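Local coordinates for putative large adhesion protein (Lap) involved in biofilm formation (Marinobacter hydrocarbonoclasticus ATCC 49840, PDB 6M8M) that probably attaches the bacterium to surfaces in biofilms, through a calcium-dependent PA14 domain that binds sugars such as glucose, at residues Y42-Q47 with D107-S112; G52-V57 with V178-G183; A69-I74 with S103-P108. One frame throughout, in Å; residues are numbered along the deposited sequence.

Contact 1 of 3, residues Y42-Q47 with D107-S112. With CA (calcium ion), chain C; CA (calcium ion), chain D.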
loop_
_atom_site.group_PDB
_atom_site.type_symbol
_atom_site.label_atom_id
_atom_site.label_comp_id
_atom_site.label_asym_id
_atom_site.label_seq_id
_atom_site.Cartn_x
_atom_site.Cartn_y
_atom_site.Cartn_z
ATOM N N TYR A 42 -1.438 -8.073 4.904
ATOM C CA TYR A 42 -1.305 -7.304 6.138
ATOM C C TYR A 42 -0.353 -8.045 7.066
ATOM O O TYR A 42 -0.514 -9.256 7.277
ATOM C CB TYR A 42 -2.666 -7.149 6.820
ATOM C CG TYR A 42 -2.611 -6.408 8.129
ATOM C CD1 TYR A 42 -2.389 -7.074 9.329
ATOM C CD2 TYR A 42 -2.761 -5.029 8.170
ATOM C CE1 TYR A 42 -2.328 -6.380 10.532
ATOM C CE2 TYR A 42 -2.724 -4.337 9.355
ATOM C CZ TYR A 42 -2.491 -5.010 10.528
ATOM O OH TYR A 42 -2.474 -4.286 11.689
ATOM N N TYR A 43 0.605 -7.320 7.640
ATOM C CA TYR A 43 1.581 -7.862 8.576
ATOM C C TYR A 43 1.520 -7.074 9.875
ATOM O O TYR A 43 1.691 -5.850 9.885
ATOM C CB TYR A 43 3.000 -7.743 8.018
ATOM C CG TYR A 43 3.232 -8.493 6.743
ATOM C CD1 TYR A 43 2.801 -7.995 5.532
ATOM C CD2 TYR A 43 3.877 -9.717 6.748
ATOM C CE1 TYR A 43 3.006 -8.713 4.352
ATOM C CE2 TYR A 43 4.079 -10.423 5.606
ATOM C CZ TYR A 43 3.643 -9.931 4.416
ATOM O OH TYR A 43 3.877 -10.711 3.299
ATOM N N ALA A 44 1.317 -7.789 10.974
ATOM C CA ALA A 44 1.441 -7.238 12.313
ATOM C C ALA A 44 2.915 -7.215 12.682
ATOM O O ALA A 44 3.622 -8.204 12.479
ATOM C CB ALA A 44 0.694 -8.137 13.289
ATOM N N TYR A 45 3.399 -6.087 13.168
ATOM C CA TYR A 45 4.788 -5.957 13.593
ATOM C C TYR A 45 4.791 -5.455 15.026
ATOM O O TYR A 45 4.163 -4.440 15.331
ATOM C CB TYR A 45 5.522 -4.993 12.674
ATOM C CG TYR A 45 6.979 -4.743 13.025
ATOM C CD1 TYR A 45 7.326 -3.841 14.017
ATOM C CD2 TYR A 45 8.002 -5.374 12.343
ATOM C CE1 TYR A 45 8.657 -3.581 14.327
ATOM C CE2 TYR A 45 9.333 -5.118 12.648
ATOM C CZ TYR A 45 9.646 -4.213 13.629
ATOM O OH TYR A 45 10.979 -3.942 13.896
ATOM N N ALA A 46 5.481 -6.180 15.901
ATOM C CA ALA A 46 5.531 -5.880 17.329
ATOM C C ALA A 46 6.864 -5.221 17.647
ATOM O O ALA A 46 7.900 -5.889 17.699
ATOM C CB ALA A 46 5.364 -7.165 18.140
ATOM N N GLN A 47 6.844 -3.912 17.871
ATOM C CA GLN A 47 8.065 -3.217 18.247
ATOM C C GLN A 47 8.544 -3.770 19.581
ATOM O O GLN A 47 7.773 -3.873 20.535
ATOM C CB GLN A 47 7.791 -1.719 18.357
ATOM C CG GLN A 47 9.024 -0.898 18.688
ATOM C CD GLN A 47 8.799 0.576 18.475
ATOM O OE1 GLN A 47 8.026 0.972 17.592
ATOM N NE2 GLN A 47 9.500 1.407 19.231
ATOM N N ASP A 107 -9.267 -11.738 11.211
ATOM C CA ASP A 107 -8.900 -10.576 12.013
ATOM C C ASP A 107 -7.471 -10.805 12.484
ATOM O O ASP A 107 -7.243 -11.673 13.344
ATOM C CB ASP A 107 -9.839 -10.425 13.194
ATOM C CG ASP A 107 -9.509 -9.224 14.066
ATOM O OD1 ASP A 107 -8.519 -8.512 13.769
ATOM O OD2 ASP A 107 -10.242 -8.967 15.054
ATOM N N PRO A 108 -6.483 -10.121 11.926
ATOM C CA PRO A 108 -5.097 -10.377 12.327
ATOM C C PRO A 108 -4.845 -9.931 13.756
ATOM O O PRO A 108 -5.550 -9.091 14.304
ATOM C CB PRO A 108 -4.285 -9.545 11.334
ATOM C CG PRO A 108 -5.193 -8.411 10.988
ATOM C CD PRO A 108 -6.604 -8.964 11.020
ATOM N N GLU A 109 -3.817 -10.507 14.362
ATOM C CA GLU A 109 -3.445 -10.113 15.713
ATOM C C GLU A 109 -3.146 -8.623 15.766
ATOM O O GLU A 109 -2.729 -8.016 14.773
ATOM C CB GLU A 109 -2.225 -10.916 16.166
ATOM C CG GLU A 109 -0.959 -10.571 15.421
ATOM C CD GLU A 109 0.119 -11.637 15.558
ATOM O OE1 GLU A 109 0.002 -12.699 14.904
ATOM O OE2 GLU A 109 1.081 -11.418 16.316
ATOM N N ASN A 110 -3.393 -8.035 16.926
ATOM C CA ASN A 110 -3.102 -6.627 17.150
ATOM C C ASN A 110 -1.618 -6.419 17.460
ATOM O O ASN A 110 -0.934 -7.313 17.965
ATOM C CB ASN A 110 -3.928 -6.116 18.322
ATOM C CG ASN A 110 -5.418 -6.283 18.096
ATOM O OD1 ASN A 110 -5.893 -6.284 16.960
ATOM N ND2 ASN A 110 -6.164 -6.440 19.172
ATOM N N SER A 111 -1.115 -5.224 17.151
ATOM C CA SER A 111 0.295 -4.939 17.350
ATOM C C SER A 111 0.534 -3.439 17.357
ATOM O O SER A 111 -0.340 -2.643 17.012
ATOM C CB SER A 111 1.144 -5.593 16.262
ATOM O OG SER A 111 0.782 -5.105 14.973
ATOM N N SER A 112 1.759 -3.064 17.725
ATOM C CA SER A 112 2.138 -1.658 17.798
ATOM C C SER A 112 2.236 -1.022 16.420
ATOM O O SER A 112 1.883 0.153 16.248
ATOM C CB SER A 112 3.477 -1.532 18.529
ATOM O OG SER A 112 4.511 -2.225 17.853
HETATM CA CA CA C . -6.925 -7.376 15.145
HETATM CA CA CA D . 6.271 1.800 16.381
HETATM O O HOH W 1 -1.655 -5.645 13.827
HETATM O O HOH W 2 -9.057 -6.817 16.270
HETATM O O HOH W 3 -5.062 -6.357 13.938
HETATM O O HOH W 4 -7.772 -5.450 13.988
HETATM O O HOH W 5 -7.103 -9.112 16.785
HETATM O O HOH W 6 6.539 4.078 17.278
#

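Contact 2 of 3, residues G52-V57 with V178-G183. With CA (calcium ion), chain D; CA (calcium ion), chain E; BGC (beta-D-glucopyranose), chain B.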
loop_
_atom_site.group_PDB
_atom_site.type_symbol
_atom_site.label_atom_id
_atom_site.label_comp_id
_atom_site.label_asym_id
_atom_site.label_seq_id
_atom_site.Cartn_x
_atom_site.Cartn_y
_atom_site.Cartn_z
ATOM N N GLY A 52 13.144 -2.772 16.118
ATOM C CA GLY A 52 12.886 -1.384 16.420
ATOM C C GLY A 52 11.686 -0.836 15.672
ATOM O O GLY A 52 11.022 -1.512 14.878
ATOM N N ASN A 53 11.398 0.430 15.944
ATOM C CA ASN A 53 10.297 1.113 15.282
ATOM C C ASN A 53 10.417 0.987 13.770
ATOM O O ASN A 53 11.513 1.056 13.217
ATOM C CB ASN A 53 10.341 2.586 15.673
ATOM C CG ASN A 53 9.096 3.325 15.272
ATOM O OD1 ASN A 53 8.021 2.735 15.143
ATOM N ND2 ASN A 53 9.223 4.621 15.069
ATOM N N LEU A 54 9.293 0.797 13.093
ATOM C CA LEU A 54 9.311 0.841 11.638
ATOM C C LEU A 54 9.605 2.262 11.191
ATOM O O LEU A 54 8.961 3.210 11.641
ATOM C CB LEU A 54 7.979 0.390 11.060
ATOM C CG LEU A 54 7.652 -1.081 11.308
ATOM C CD1 LEU A 54 6.338 -1.417 10.595
ATOM C CD2 LEU A 54 8.752 -2.021 10.848
ATOM N N SER A 55 10.570 2.415 10.299
ATOM C CA SER A 55 10.914 3.759 9.853
ATOM C C SER A 55 11.473 3.850 8.441
ATOM O O SER A 55 11.712 4.974 7.994
ATOM C CB SER A 55 11.906 4.404 10.812
ATOM O OG SER A 55 13.140 3.730 10.715
ATOM N N ASN A 56 11.696 2.753 7.720
ATOM C CA ASN A 56 12.210 2.877 6.364
ATOM C C ASN A 56 11.804 1.677 5.524
ATOM O O ASN A 56 11.446 0.611 6.036
ATOM C CB ASN A 56 13.724 3.135 6.308
ATOM C CG ASN A 56 14.530 2.000 6.863
ATOM O OD1 ASN A 56 14.723 0.975 6.216
ATOM N ND2 ASN A 56 15.058 2.188 8.071
ATOM N N VAL A 57 11.863 1.886 4.213
ATOM C CA VAL A 57 11.381 0.907 3.248
ATOM C C VAL A 57 12.180 -0.388 3.318
ATOM O O VAL A 57 11.606 -1.485 3.266
ATOM C CB VAL A 57 11.411 1.494 1.824
ATOM C CG1 VAL A 57 11.122 0.410 0.785
ATOM C CG2 VAL A 57 10.426 2.643 1.673
ATOM N N VAL A 178 4.386 -1.075 -0.904
ATOM C CA VAL A 178 4.522 -1.364 0.520
ATOM C C VAL A 178 4.238 -0.073 1.276
ATOM O O VAL A 178 4.553 1.026 0.800
ATOM C CB VAL A 178 5.880 -1.975 0.911
ATOM C CG1 VAL A 178 6.118 -3.285 0.167
ATOM C CG2 VAL A 178 7.001 -0.998 0.687
ATOM N N TYR A 179 3.647 -0.210 2.452
ATOM C CA TYR A 179 3.163 0.904 3.261
ATOM C C TYR A 179 3.286 0.470 4.713
ATOM O O TYR A 179 3.122 -0.720 5.019
ATOM C CB TYR A 179 1.681 1.257 2.907
ATOM C CG TYR A 179 0.975 1.938 4.043
ATOM C CD1 TYR A 179 1.094 3.300 4.257
ATOM C CD2 TYR A 179 0.259 1.194 4.964
ATOM C CE1 TYR A 179 0.499 3.911 5.348
ATOM C CE2 TYR A 179 -0.328 1.784 6.056
ATOM C CZ TYR A 179 -0.196 3.137 6.255
ATOM O OH TYR A 179 -0.764 3.670 7.373
ATOM N N TRP A 180 3.545 1.418 5.613
ATOM C CA TRP A 180 3.527 1.078 7.030
ATOM C C TRP A 180 2.981 2.197 7.890
ATOM O O TRP A 180 2.988 3.380 7.522
ATOM C CB TRP A 180 4.915 0.681 7.530
ATOM C CG TRP A 180 5.901 1.802 7.659
ATOM C CD1 TRP A 180 6.156 2.535 8.765
ATOM C CD2 TRP A 180 6.789 2.282 6.646
ATOM N NE1 TRP A 180 7.142 3.451 8.514
ATOM C CE2 TRP A 180 7.551 3.316 7.219
ATOM C CE3 TRP A 180 7.009 1.942 5.304
ATOM C CZ2 TRP A 180 8.538 4.004 6.509
ATOM C CZ3 TRP A 180 7.990 2.623 4.600
ATOM C CH2 TRP A 180 8.741 3.644 5.205
ATOM N N ASP A 181 2.522 1.770 9.066
ATOM C CA ASP A 181 2.222 2.644 10.184
ATOM C C ASP A 181 3.171 2.306 11.327
ATOM O O ASP A 181 3.204 1.160 11.794
ATOM C CB ASP A 181 0.775 2.474 10.660
ATOM C CG ASP A 181 0.497 3.296 11.895
ATOM O OD1 ASP A 181 1.007 4.429 11.941
ATOM O OD2 ASP A 181 -0.193 2.806 12.817
ATOM N N GLN A 182 3.946 3.297 11.772
ATOM C CA GLN A 182 4.790 3.151 12.953
ATOM C C GLN A 182 4.001 3.277 14.245
ATOM O O GLN A 182 4.528 2.945 15.318
ATOM C CB GLN A 182 5.905 4.208 12.949
ATOM C CG GLN A 182 5.456 5.652 13.110
ATOM C CD GLN A 182 5.720 6.268 14.475
ATOM O OE1 GLN A 182 6.594 5.848 15.248
ATOM N NE2 GLN A 182 4.965 7.305 14.769
ATOM N N GLY A 183 2.765 3.745 14.172
ATOM C CA GLY A 183 1.929 3.994 15.329
ATOM C C GLY A 183 1.212 5.318 15.169
ATOM O O GLY A 183 1.565 6.157 14.343
HETATM CA CA CA D . 6.271 1.800 16.381
HETATM CA CA CA E . 1.382 6.706 12.013
HETATM C C2 BGC B . 1.757 9.732 13.508
HETATM C C3 BGC B . 1.411 11.181 13.602
HETATM C C4 BGC B . 2.601 11.992 14.049
HETATM C C5 BGC B . 3.787 11.735 13.130
HETATM C C6 BGC B . 5.032 12.465 13.521
HETATM C C1 BGC B . 2.954 9.540 12.593
HETATM O O1 BGC B . 3.309 8.228 12.553
HETATM O O2 BGC B . 0.697 8.925 12.973
HETATM O O3 BGC B . 0.306 11.370 14.514
HETATM O O4 BGC B . 2.299 13.384 13.964
HETATM O O5 BGC B . 4.099 10.304 13.114
HETATM O O6 BGC B . 5.434 12.144 14.828
HETATM O O HOH W 6 6.539 4.078 17.278
#

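Contact 3 of 3, residues A69-I74 with S103-P108. With CA (calcium ion), chain C.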
loop_
_atom_site.group_PDB
_atom_site.type_symbol
_atom_site.label_atom_id
_atom_site.label_comp_id
_atom_site.label_asym_id
_atom_site.label_seq_id
_atom_site.Cartn_x
_atom_site.Cartn_y
_atom_site.Cartn_z
ATOM N N ALA A 69 2.039 -13.246 5.615
ATOM C CA ALA A 69 1.057 -12.251 6.004
ATOM C C ALA A 69 0.141 -12.798 7.084
ATOM O O ALA A 69 -0.241 -13.977 7.061
ATOM C CB ALA A 69 0.226 -11.880 4.778
ATOM N N ASP A 70 -0.236 -11.940 8.012
ATOM C CA ASP A 70 -1.215 -12.290 9.028
ATOM C C ASP A 70 -2.646 -12.272 8.519
ATOM O O ASP A 70 -3.509 -12.925 9.115
ATOM C CB ASP A 70 -1.053 -11.344 10.207
ATOM C CG ASP A 70 0.299 -11.501 10.873
ATOM O OD1 ASP A 70 0.527 -12.553 11.517
ATOM O OD2 ASP A 70 1.168 -10.618 10.716
ATOM N N ALA A 71 -2.924 -11.550 7.445
ATOM C CA ALA A 71 -4.217 -11.607 6.784
ATOM C C ALA A 71 -3.998 -11.166 5.351
ATOM O O ALA A 71 -3.044 -10.446 5.044
ATOM C CB ALA A 71 -5.248 -10.701 7.457
ATOM N N THR A 72 -4.885 -11.611 4.472
ATOM C CA THR A 72 -4.925 -11.143 3.097
ATOM C C THR A 72 -6.261 -10.457 2.847
ATOM O O THR A 72 -7.216 -10.621 3.611
ATOM C CB THR A 72 -4.736 -12.290 2.109
ATOM O OG1 THR A 72 -5.795 -13.236 2.239
ATOM C CG2 THR A 72 -3.413 -12.983 2.330
ATOM N N PHE A 73 -6.317 -9.678 1.778
ATOM C CA PHE A 73 -7.524 -8.960 1.393
ATOM C C PHE A 73 -7.401 -8.609 -0.079
ATOM O O PHE A 73 -6.408 -8.949 -0.731
ATOM C CB PHE A 73 -7.783 -7.746 2.287
ATOM C CG PHE A 73 -6.762 -6.631 2.166
ATOM C CD1 PHE A 73 -5.564 -6.667 2.871
ATOM C CD2 PHE A 73 -7.020 -5.523 1.375
ATOM C CE1 PHE A 73 -4.651 -5.630 2.776
ATOM C CE2 PHE A 73 -6.112 -4.495 1.271
ATOM C CZ PHE A 73 -4.923 -4.546 1.973
ATOM N N ILE A 74 -8.417 -7.937 -0.604
ATOM C CA ILE A 74 -8.382 -7.428 -1.968
ATOM C C ILE A 74 -8.564 -5.931 -1.896
ATOM O O ILE A 74 -9.526 -5.443 -1.302
ATOM C CB ILE A 74 -9.452 -8.068 -2.859
ATOM C CG1 ILE A 74 -9.183 -9.572 -2.990
ATOM C CG2 ILE A 74 -9.473 -7.392 -4.221
ATOM C CD1 ILE A 74 -10.303 -10.363 -3.640
ATOM N N SER A 103 -13.167 -8.158 2.685
ATOM C CA SER A 103 -12.375 -9.186 2.038
ATOM C C SER A 103 -11.240 -9.721 2.900
ATOM O O SER A 103 -10.505 -10.592 2.440
ATOM C CB SER A 103 -11.796 -8.651 0.726
ATOM O OG SER A 103 -10.822 -7.643 0.938
ATOM N N LEU A 104 -11.084 -9.240 4.131
ATOM C CA LEU A 104 -10.026 -9.746 5.005
ATOM C C LEU A 104 -10.226 -11.220 5.316
ATOM O O LEU A 104 -11.323 -11.644 5.696
ATOM C CB LEU A 104 -10.026 -8.968 6.309
ATOM C CG LEU A 104 -9.299 -7.631 6.296
ATOM C CD1 LEU A 104 -9.731 -6.803 7.491
ATOM C CD2 LEU A 104 -7.776 -7.850 6.274
ATOM N N SER A 105 -9.148 -11.990 5.237
ATOM C CA SER A 105 -9.233 -13.430 5.441
ATOM C C SER A 105 -9.435 -13.802 6.899
ATOM O O SER A 105 -9.938 -14.904 7.186
ATOM C CB SER A 105 -7.951 -14.103 4.938
ATOM O OG SER A 105 -6.816 -13.546 5.588
ATOM N N THR A 106 -9.090 -12.916 7.819
ATOM C CA THR A 106 -9.197 -13.152 9.248
ATOM C C THR A 106 -9.017 -11.796 9.908
ATOM O O THR A 106 -8.624 -10.819 9.258
ATOM C CB THR A 106 -8.136 -14.152 9.720
ATOM O OG1 THR A 106 -8.433 -14.558 11.060
ATOM C CG2 THR A 106 -6.747 -13.560 9.671
ATOM N N ASP A 107 -9.267 -11.738 11.211
ATOM C CA ASP A 107 -8.900 -10.576 12.013
ATOM C C ASP A 107 -7.471 -10.805 12.484
ATOM O O ASP A 107 -7.243 -11.673 13.344
ATOM C CB ASP A 107 -9.839 -10.425 13.194
ATOM C CG ASP A 107 -9.509 -9.224 14.066
ATOM O OD1 ASP A 107 -8.519 -8.512 13.769
ATOM O OD2 ASP A 107 -10.242 -8.967 15.054
ATOM N N PRO A 108 -6.483 -10.121 11.926
ATOM C CA PRO A 108 -5.097 -10.377 12.327
ATOM C C PRO A 108 -4.845 -9.931 13.756
ATOM O O PRO A 108 -5.550 -9.091 14.304
ATOM C CB PRO A 108 -4.285 -9.545 11.334
ATOM C CG PRO A 108 -5.193 -8.411 10.988
ATOM C CD PRO A 108 -6.604 -8.964 11.020
HETATM CA CA CA C . -6.925 -7.376 15.145
HETATM O O HOH W 7 -8.521 -12.548 1.625
HETATM O O HOH W 2 -9.057 -6.817 16.270
HETATM O O HOH W 4 -7.772 -5.450 13.988
HETATM O O HOH W 5 -7.103 -9.112 16.785
HETATM O O HOH W 3 -5.062 -6.357 13.938
#

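Contact 1 of 3, residues Y42-Q47 with D107-S112
With CG swung opposite the backbone N (chi1 178°), Tyr42 brings its ring against Pro108, and a chi1 of 61° turns the hydroxyl of Ser112 back toward the end of the strand, where Gln47 meets it. The proline CG reaches Tyr42 CD1 at 3.5 Å, the two side chains crossing at about a right angle. Farther along, Ala44 CB fits between Glu109 CG and Ser111 OG, the latter 3.5 Å away. Gln47 N gives Ser112 OG a nearly straight hydrogen bond of 2.9 Å (169° at the hydrogen). Between these ends sits a water in the plane of the tyrosine ring, 2.7 Å from Tyr42 OH; it donates to Glu109 O and to Ser111 OG, which is also bonded to Asp113 O. Asp107 OD1, Pro108 O and Asn110 OD1 hold a calcium ion with four waters, and Gln47 OE1 binds a second calcium at 2.3 Å. The loop 107-112 is thus fastened to strand 38-45 and the residues just past it by the Gln47-Ser112 hydrogen bond, a water bridge and apolar packing, while calcium probably helps to set the shape of the loop. Coordination by Pro108 O and hydrogen bonding to Glu109 O probably polarise these two neighbouring carbonyls.

Contact 2 of 3, residues G52-V57 with V178-G183
Gln182 OE1 accepts two hydrogen bonds: Asn53 ND2 donates to it at 2.9 Å, and a calcium-bound water donates at 2.7 Å. The Asn53 bond is somewhat bent (148° at the hydrogen), its donor tilted somewhat from the carbonyl plane of Gln182, and the two amide planes stand 64° apart. The amide oxygen of the same asparagine, OD1, binds the calcium ion that Gln182 also reaches through its backbone O, so metal, water and amide join loop 52-57 to the end of strand 174-181. Gln47 and Asp113 complete that site. A chi2 of 105° bends the glutamine chain and sends its far nitrogen to the sugar, where NE2 donates to O1 of the glucose at 2.9 Å. Asn53 is therefore a second-shell residue for the ligand, probably helping to fix the amide that touches it.

Next to this polar end, the indole of Trp180 packs against residues 54-57. Leu54 CB lies 3.6 Å from Trp180 CD1, Ser55 C approaches CZ2, and Asn56 O sits over one face, toward the rim. Val57 CG2 meets Trp180 CZ3 at 3.8 Å as helix 57-66 begins, while Trp180 NE1 is bonded to Asn154.

Past the indole, Asp181 OD1 accepts from Gly183 N, 2.9 Å away and above the carboxylate plane, closing an Asx turn. The same OD1 and Gly183 O bind another calcium, which is also coordinated by O1 and O2 of the glucose. Asp136, Asp137 and Ala185 complete this shell: it is the calcium-dependent sugar site of a PA14 lectin domain, with paired aspartates and direct metal-to-hydroxyl bonds.

Contact 3 of 3, residues A69-I74 with S103-P108
Ala71 CB is at the apolar centre, with Leu104 CD2 4.0 Å away on one flank and the CB of Pro108 on another. Leu104 CD2 also reaches Phe73 CB, whereas the far end of the phenyl ring leads away from segment 103-108, to Leu97, Val116 and Leu118. Toward the calcium end, Pro108 CB rests on Asp70 CB at 3.9 Å, and the methyl CG2 of Thr106 comes up to Asp70 O. The carboxylate of Asp70 leads elsewhere, to Ala44 N.

Around this patch lies a polar margin in which two serine hydroxyls take the place of strand carbonyls. A chi1 of 57° brings Ser105 OG back over its own backbone to accept from Thr72 N, 3.0 Å away and almost straight (172°). Thr72 O in turn accepts from Ser105 N at 2.9 Å and also meets Leu104 CA in a CA-H...O contact of 3.3 Å. Two residues along the strand, Ile74 N donates to Ser103 OG at 2.9 Å (174°); that hydroxyl is bonded to Asp100 O as well. A water bridges Thr72 OG1 and Ser103 O.

Strand 71-75 is thus bordered along one edge by an irregular loop, mostly through side-chain hydroxyls. On its other edge Asp70 and Ala71 both face Tyr42, a classic beta bulge at the margin of the antiparallel sheet.

Contacts 1 and 3 share Asp107 and Pro108 and hence one calcium site; their centres lie 11 Å apart, and Asp70 of contact 3 joins contact 1 through Tyr42 O to Asp70 N at 2.8 Å. Together they lay the loop 103-112 over neighbouring strands 38-45 and 71-75. Contact 1 meets contact 2 at a different calcium, where Gln47, Asn53 and Gln182 converge, and Tyr45 OH reaches Gly52 O at 2.6 Å. Contact 2 alone touches the glucose; the side chain of Gln47 is about 10 Å from the sugar. Contacts 2 and 3 do not touch, their centres being 19 Å apart, but all three reach the same sheet.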